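Phenylalanine hydroxylase (Colwellia psychrerythraea, PDB 2V27) probably hydroxylates L-phenylalanine to L-tyrosine, using molecular oxygen, a tetrahydrobiopterin cosubstrate and an active-site iron. Local coordinates at residues C44-E49 and G169-P174; I18-E23 and I61-E66. All blocks are in the same frame, centred on the assembly; numbering follows the deposited sequence. Where two conformers were deposited one is given.

Contact 1. Residues C44-E49 and G169-P174; sequences CDEYHE and GLLDTP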
loop_
_atom_site.group_PDB
_atom_site.type_symbol
_atom_site.label_atom_id
_atom_site.label_comp_id
_atom_site.label_asym_id
_atom_site.label_seq_id
_atom_site.Cartn_x
_atom_site.Cartn_y
_atom_site.Cartn_z
ATOM N N CYS B 44 0.256 14.923 20.592
ATOM C CA CYS B 44 0.747 16.239 21.059
ATOM C C CYS B 44 0.008 16.720 22.312
ATOM O O CYS B 44 -1.158 16.350 22.556
ATOM C CB CYS B 44 0.620 17.272 19.955
ATOM S SG CYS B 44 -1.129 17.685 19.417
ATOM N N ASP B 45 0.662 17.600 23.067
ATOM C CA ASP B 45 0.064 18.187 24.244
ATOM C C ASP B 45 -1.308 18.824 23.983
ATOM O O ASP B 45 -2.218 18.764 24.832
ATOM C CB ASP B 45 1.003 19.249 24.809
ATOM C CG ASP B 45 2.270 18.680 25.372
ATOM O OD1 ASP B 45 2.424 17.462 25.474
ATOM O OD2 ASP B 45 3.141 19.525 25.711
ATOM N N GLU B 46 -1.463 19.449 22.807
ATOM C CA GLU B 46 -2.717 20.148 22.490
ATOM C C GLU B 46 -3.892 19.161 22.451
ATOM O O GLU B 46 -5.013 19.482 22.820
ATOM C CB GLU B 46 -2.602 20.902 21.155
ATOM C CG GLU B 46 -1.504 22.007 21.132
ATOM C CD GLU B 46 -0.121 21.542 20.635
ATOM O OE1 GLU B 46 0.243 20.360 20.836
ATOM O OE2 GLU B 46 0.507 22.392 19.965
ATOM N N TYR B 47 -3.604 17.960 21.948
ATOM C CA TYR B 47 -4.574 16.890 21.858
ATOM C C TYR B 47 -4.935 16.395 23.281
ATOM O O TYR B 47 -6.127 16.259 23.593
ATOM C CB TYR B 47 -4.046 15.740 20.963
ATOM C CG TYR B 47 -4.978 14.556 20.949
ATOM C CD1 TYR B 47 -6.020 14.482 19.996
ATOM C CD2 TYR B 47 -4.866 13.537 21.894
ATOM C CE1 TYR B 47 -6.881 13.383 19.963
ATOM C CE2 TYR B 47 -5.745 12.448 21.895
ATOM C CZ TYR B 47 -6.742 12.380 20.942
ATOM O OH TYR B 47 -7.615 11.333 20.972
ATOM N N HIS B 48 -3.932 16.142 24.144
ATOM C CA HIS B 48 -4.206 15.727 25.500
ATOM C C HIS B 48 -5.031 16.782 26.264
ATOM O O HIS B 48 -5.980 16.413 26.973
ATOM C CB HIS B 48 -2.912 15.446 26.218
ATOM C CG HIS B 48 -2.268 14.166 25.785
ATOM N ND1 HIS B 48 -2.755 12.930 26.154
ATOM C CD2 HIS B 48 -1.174 13.927 25.018
ATOM C CE1 HIS B 48 -1.981 11.987 25.645
ATOM N NE2 HIS B 48 -0.998 12.564 24.974
ATOM N N GLU B 49 -4.727 18.061 26.057
ATOM C CA GLU B 49 -5.546 19.128 26.639
ATOM C C GLU B 49 -7.018 18.998 26.178
ATOM O O GLU B 49 -7.971 19.065 27.003
ATOM C CB GLU B 49 -5.019 20.500 26.242
ATOM C CG GLU B 49 -5.954 21.611 26.861
ATOM C CD GLU B 49 -5.514 23.012 26.538
ATOM O OE1 GLU B 49 -4.792 23.194 25.515
ATOM O OE2 GLU B 49 -5.858 23.928 27.337
ATOM N N GLY B 169 -1.020 14.921 10.036
ATOM C CA GLY B 169 -0.049 15.881 10.563
ATOM C C GLY B 169 0.745 15.405 11.763
ATOM O O GLY B 169 0.214 14.753 12.656
ATOM N N LEU B 170 2.024 15.751 11.738
ATOM C CA LEU B 170 2.900 15.495 12.858
ATOM C C LEU B 170 3.477 16.799 13.385
ATOM O O LEU B 170 3.436 17.840 12.700
ATOM C CB LEU B 170 4.083 14.592 12.435
ATOM C CG LEU B 170 3.712 13.239 11.804
ATOM C CD1 LEU B 170 5.013 12.443 11.518
ATOM C CD2 LEU B 170 2.812 12.436 12.746
ATOM N N LEU B 171 4.018 16.725 14.599
ATOM C CA LEU B 171 4.797 17.871 15.150
ATOM C C LEU B 171 6.237 17.451 15.435
ATOM O O LEU B 171 6.480 16.350 15.960
ATOM C CB LEU B 171 4.219 18.413 16.458
ATOM C CG LEU B 171 2.726 18.732 16.556
ATOM C CD1 LEU B 171 2.480 19.273 17.976
ATOM C CD2 LEU B 171 2.391 19.763 15.529
ATOM N N ASP B 172 7.151 18.376 15.137
ATOM C CA ASP B 172 8.558 18.235 15.547
ATOM C C ASP B 172 8.812 19.173 16.743
ATOM O O ASP B 172 8.946 20.399 16.602
ATOM C CB ASP B 172 9.423 18.613 14.341
ATOM C CG ASP B 172 10.922 18.518 14.613
ATOM O OD1 ASP B 172 11.310 17.897 15.624
ATOM O OD2 ASP B 172 11.687 19.053 13.766
ATOM N N THR B 173 8.820 18.567 17.910
ATOM C CA THR B 173 8.871 19.305 19.178
ATOM C C THR B 173 10.200 19.116 19.889
ATOM O O THR B 173 10.886 18.130 19.651
ATOM C CB THR B 173 7.695 18.928 20.152
ATOM O OG1 THR B 173 8.022 17.749 20.934
ATOM C CG2 THR B 173 6.327 18.723 19.354
ATOM N N PRO B 174 10.524 20.044 20.805
ATOM C CA PRO B 174 11.757 19.851 21.599
ATOM C C PRO B 174 11.727 18.576 22.459
ATOM O O PRO B 174 12.777 18.119 22.914
ATOM C CB PRO B 174 11.820 21.108 22.486
ATOM C CG PRO B 174 10.896 22.088 21.854
ATOM C CD PRO B 174 9.832 21.296 21.150
#
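C44, the N-cap of helix 45-54, comes up beside L171 in strand 170-173, their CA atoms 7.3 Å apart, so that the first turn of a helix meets a strand through side chains alone. One branch of the leucine does all the touching. CD1 of L171 presses against CB of C44 at 3.4 Å, a tight fit for two carbons, while the cysteine SG stands further off, 4.2 Å from the same CD1. Leucine suits the spot because its branched apolar end fills a buried place beside the cap. E46 meets it from the opposite direction. Bent at chi2 (92°), the glutamate brings OE1 to 3.8 Å from L171 CD1, a plain van der Waals contact of an oxygen with a methyl; its chain is long enough for the carboxylate to pass the leucine and still let OE2 accept a hydrogen bond from the backbone N of V230.

Cysteine suits its place twice over. With chi1 at 65°, SG is wedged between the backbone N and the carbonyl carbon and turned to the helix start, where it takes a weak hydrogen bond from Y47 N (3.6 Å, 144° at the hydrogen); yet sulfur is apolar enough to be buried beside a leucine. The cysteine backbone is hydrogen-bonded to I179 in strand 176-179, which tethers the loop before the helix to the same sheet. L171 also packs on L227 of strand 223-227 and on Y180, and E46 and Y47 lean on L130 of helix 120-131. The arrangement is a capped helix start set against the small mixed sheet of the aromatic amino acid hydroxylase fold, C44 lying about 11 Å, side chain to side chain, from the iron ligand H127.

Contact 2. Residues I18-E23 and I61-E66; sequences IEWSTE and IPQLDE
The indole of W20 is covered on both faces by isoleucines: CD1 of I61 lies 3.3 Å above one face and CG2 of I18 3.4 Å above the opposite one, each displaced toward the rim, while a water sits in the ring plane at the edge and Q63 NE2 lies near that plane beside CD1, a contact and not a bond. On the I61 side the contact is a CH-pi interaction, with CD1 3.7 Å from the centroid of the six-membered ring and 26° off its normal. The two side chains cross at about a right angle, and the branched isoleucine spans the bicycle: CG1, beside the backbone N (chi1 -56°), carries CD1 over the benzene half, whereas CG2 lies 3.5 Å from NE1 on the pyrrole half. At the ring edge NE1 donates to the water, which in turn donates to P62 O, linking the indole to the other segment.

Both segments are loops leading into helices, 22-38 and 64-75, of the largely helical aromatic amino acid hydroxylase fold, and I120 of helix 120-131, the helix bearing the iron ligands H122 and H127, packs against both W20 and I61. With an alanine at W20, the two isoleucines would probably be left with a gap between them, and P62 O would lose its water-mediated link to the indole.

Q63 joins the loops by polar means. Bent at chi2 (-62°), its primary amide turns toward the backbone of I18 and pairs with both its N-H and its C=O through two hydrogen bonds. OE1 accepts from I18 N at 2.9 Å, almost straight at the hydrogen although the donor is tilted from the carbonyl plane; NE2 gives its hydrogen to I18 O at 2.8 Å, on a lone pair. Glutamine suits this position because one flat group supplies both acceptor and donor, and the two bonds together fix its rotation.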
loop_
_atom_site.group_PDB
_atom_site.type_symbol
_atom_site.label_atom_id
_atom_site.label_comp_id
_atom_site.label_asym_id
_atom_site.label_seq_id
_atom_site.Cartn_x
_atom_site.Cartn_y
_atom_site.Cartn_z
ATOM N N ILE B 18 -29.073 8.336 19.852
ATOM C CA ILE B 18 -28.784 7.086 19.140
ATOM C C ILE B 18 -28.660 5.946 20.137
ATOM O O ILE B 18 -27.953 6.063 21.163
ATOM C CB ILE B 18 -27.483 7.158 18.240
ATOM C CG1 ILE B 18 -27.664 8.172 17.118
ATOM C CG2 ILE B 18 -27.149 5.762 17.635
ATOM C CD1 ILE B 18 -26.387 8.606 16.401
ATOM N N GLU B 19 -29.389 4.869 19.851
ATOM C CA GLU B 19 -29.290 3.682 20.673
ATOM C C GLU B 19 -28.204 2.769 20.153
ATOM O O GLU B 19 -28.296 2.226 19.041
ATOM C CB GLU B 19 -30.632 2.937 20.759
ATOM C CG GLU B 19 -30.573 1.802 21.731
ATOM C CD GLU B 19 -31.920 1.410 22.193
ATOM O OE1 GLU B 19 -32.518 0.527 21.549
ATOM O OE2 GLU B 19 -32.379 2.009 23.171
ATOM N N TRP B 20 -27.155 2.656 20.962
ATOM C CA TRP B 20 -26.018 1.816 20.633
ATOM C C TRP B 20 -26.175 0.531 21.414
ATOM O O TRP B 20 -26.507 0.557 22.612
ATOM C CB TRP B 20 -24.695 2.513 21.021
ATOM C CG TRP B 20 -24.437 3.770 20.228
ATOM C CD1 TRP B 20 -24.599 5.074 20.667
ATOM C CD2 TRP B 20 -24.022 3.854 18.867
ATOM N NE1 TRP B 20 -24.276 5.951 19.651
ATOM C CE2 TRP B 20 -23.906 5.234 18.545
ATOM C CE3 TRP B 20 -23.664 2.910 17.899
ATOM C CZ2 TRP B 20 -23.480 5.687 17.283
ATOM C CZ3 TRP B 20 -23.249 3.358 16.647
ATOM C CH2 TRP B 20 -23.139 4.748 16.355
ATOM N N SER B 21 -25.897 -0.581 20.737
ATOM C CA SER B 21 -25.941 -1.887 21.405
ATOM C C SER B 21 -24.812 -2.099 22.400
ATOM O O SER B 21 -23.798 -1.389 22.379
ATOM C CB SER B 21 -25.934 -2.987 20.371
ATOM O OG SER B 21 -24.617 -3.183 19.900
ATOM N N THR B 22 -24.985 -3.066 23.291
ATOM C CA THR B 22 -23.931 -3.426 24.249
ATOM C C THR B 22 -22.655 -3.832 23.488
ATOM O O THR B 22 -21.542 -3.473 23.915
ATOM C CB THR B 22 -24.387 -4.584 25.131
ATOM O OG1 THR B 22 -25.074 -5.515 24.296
ATOM C CG2 THR B 22 -25.353 -4.083 26.224
ATOM N N GLU B 23 -22.825 -4.536 22.365
ATOM C CA GLU B 23 -21.682 -4.911 21.492
ATOM C C GLU B 23 -20.991 -3.693 20.870
ATOM O O GLU B 23 -19.767 -3.638 20.814
ATOM C CB GLU B 23 -22.084 -5.905 20.390
ATOM C CG GLU B 23 -20.987 -6.196 19.364
ATOM C CD GLU B 23 -19.788 -6.999 19.905
ATOM O OE1 GLU B 23 -19.589 -7.170 21.146
ATOM O OE2 GLU B 23 -19.023 -7.464 19.039
ATOM N N ILE B 61 -20.257 4.480 23.631
ATOM C CA ILE B 61 -20.232 5.551 22.619
ATOM C C ILE B 61 -20.966 6.829 23.122
ATOM O O ILE B 61 -22.142 6.748 23.526
ATOM C CB ILE B 61 -20.808 5.069 21.280
ATOM C CG1 ILE B 61 -20.041 3.806 20.800
ATOM C CG2 ILE B 61 -20.809 6.208 20.229
ATOM C CD1 ILE B 61 -20.756 3.038 19.707
ATOM N N PRO B 62 -20.295 8.010 23.133
ATOM C CA PRO B 62 -21.018 9.190 23.604
ATOM C C PRO B 62 -22.103 9.609 22.628
ATOM O O PRO B 62 -21.963 9.412 21.415
ATOM C CB PRO B 62 -19.918 10.285 23.693
ATOM C CG PRO B 62 -18.934 9.896 22.635
ATOM C CD PRO B 62 -18.891 8.338 22.761
ATOM N N GLN B 63 -23.188 10.201 23.160
ATOM C CA GLN B 63 -24.127 10.906 22.302
ATOM C C GLN B 63 -23.450 12.123 21.693
ATOM O O GLN B 63 -22.632 12.794 22.391
ATOM C CB GLN B 63 -25.348 11.310 23.135
ATOM C CG GLN B 63 -26.082 10.082 23.649
ATOM C CD GLN B 63 -26.628 9.221 22.541
ATOM O OE1 GLN B 63 -27.157 9.723 21.538
ATOM N NE2 GLN B 63 -26.517 7.903 22.707
ATOM N N LEU B 64 -23.799 12.422 20.435
ATOM C CA LEU B 64 -23.179 13.566 19.722
ATOM C C LEU B 64 -23.353 14.846 20.564
ATOM O O LEU B 64 -22.437 15.643 20.686
ATOM C CB LEU B 64 -23.686 13.732 18.291
ATOM C CG LEU B 64 -23.223 12.602 17.367
ATOM C CD1 LEU B 64 -23.513 12.951 15.877
ATOM C CD2 LEU B 64 -21.743 12.240 17.576
ATOM N N ASP B 65 -24.515 15.026 21.204
ATOM C CA ASP B 65 -24.726 16.241 22.021
ATOM C C ASP B 65 -23.753 16.411 23.168
ATOM O O ASP B 65 -23.408 17.550 23.540
ATOM C CB ASP B 65 -26.152 16.274 22.596
ATOM C CG ASP B 65 -27.168 16.659 21.562
ATOM O OD2 ASP B 65 -28.362 16.799 21.960
ATOM N N GLU B 66 -23.282 15.290 23.713
ATOM C CA GLU B 66 -22.336 15.384 24.826
ATOM C C GLU B 66 -20.958 15.873 24.388
ATOM O O GLU B 66 -20.199 16.476 25.187
ATOM C CB GLU B 66 -22.275 14.087 25.627
ATOM C CG GLU B 66 -23.664 13.833 26.372
ATOM C CD GLU B 66 -24.322 15.127 26.994
ATOM O OE1 GLU B 66 -25.348 15.648 26.459
ATOM O OE2 GLU B 66 -23.817 15.616 28.031
HETATM O O HOH W 1 -23.757 8.725 19.365
#

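Overall arrangement
Contact 1 is the deeper of the two, its centre about 14 Å from the centre of the chain against 21 Å for contact 2, which is only partly buried. Their centres lie 29 Å apart and they do not touch, but along the chain their segments alternate, and helix 45-54 of contact 1 falls between helices 22-38 and 64-75, whose leading loops contact 2 joins. Both lean on helix 120-131, which carries the two histidine ligands of the iron. The chemistry follows position: a helix start and a sheet strand meet through a small, mainly apolar contact in the interior, whereas two loops nearer the periphery bury more surface and add direct and water-mediated hydrogen bonds to an indole packed between two isoleucines.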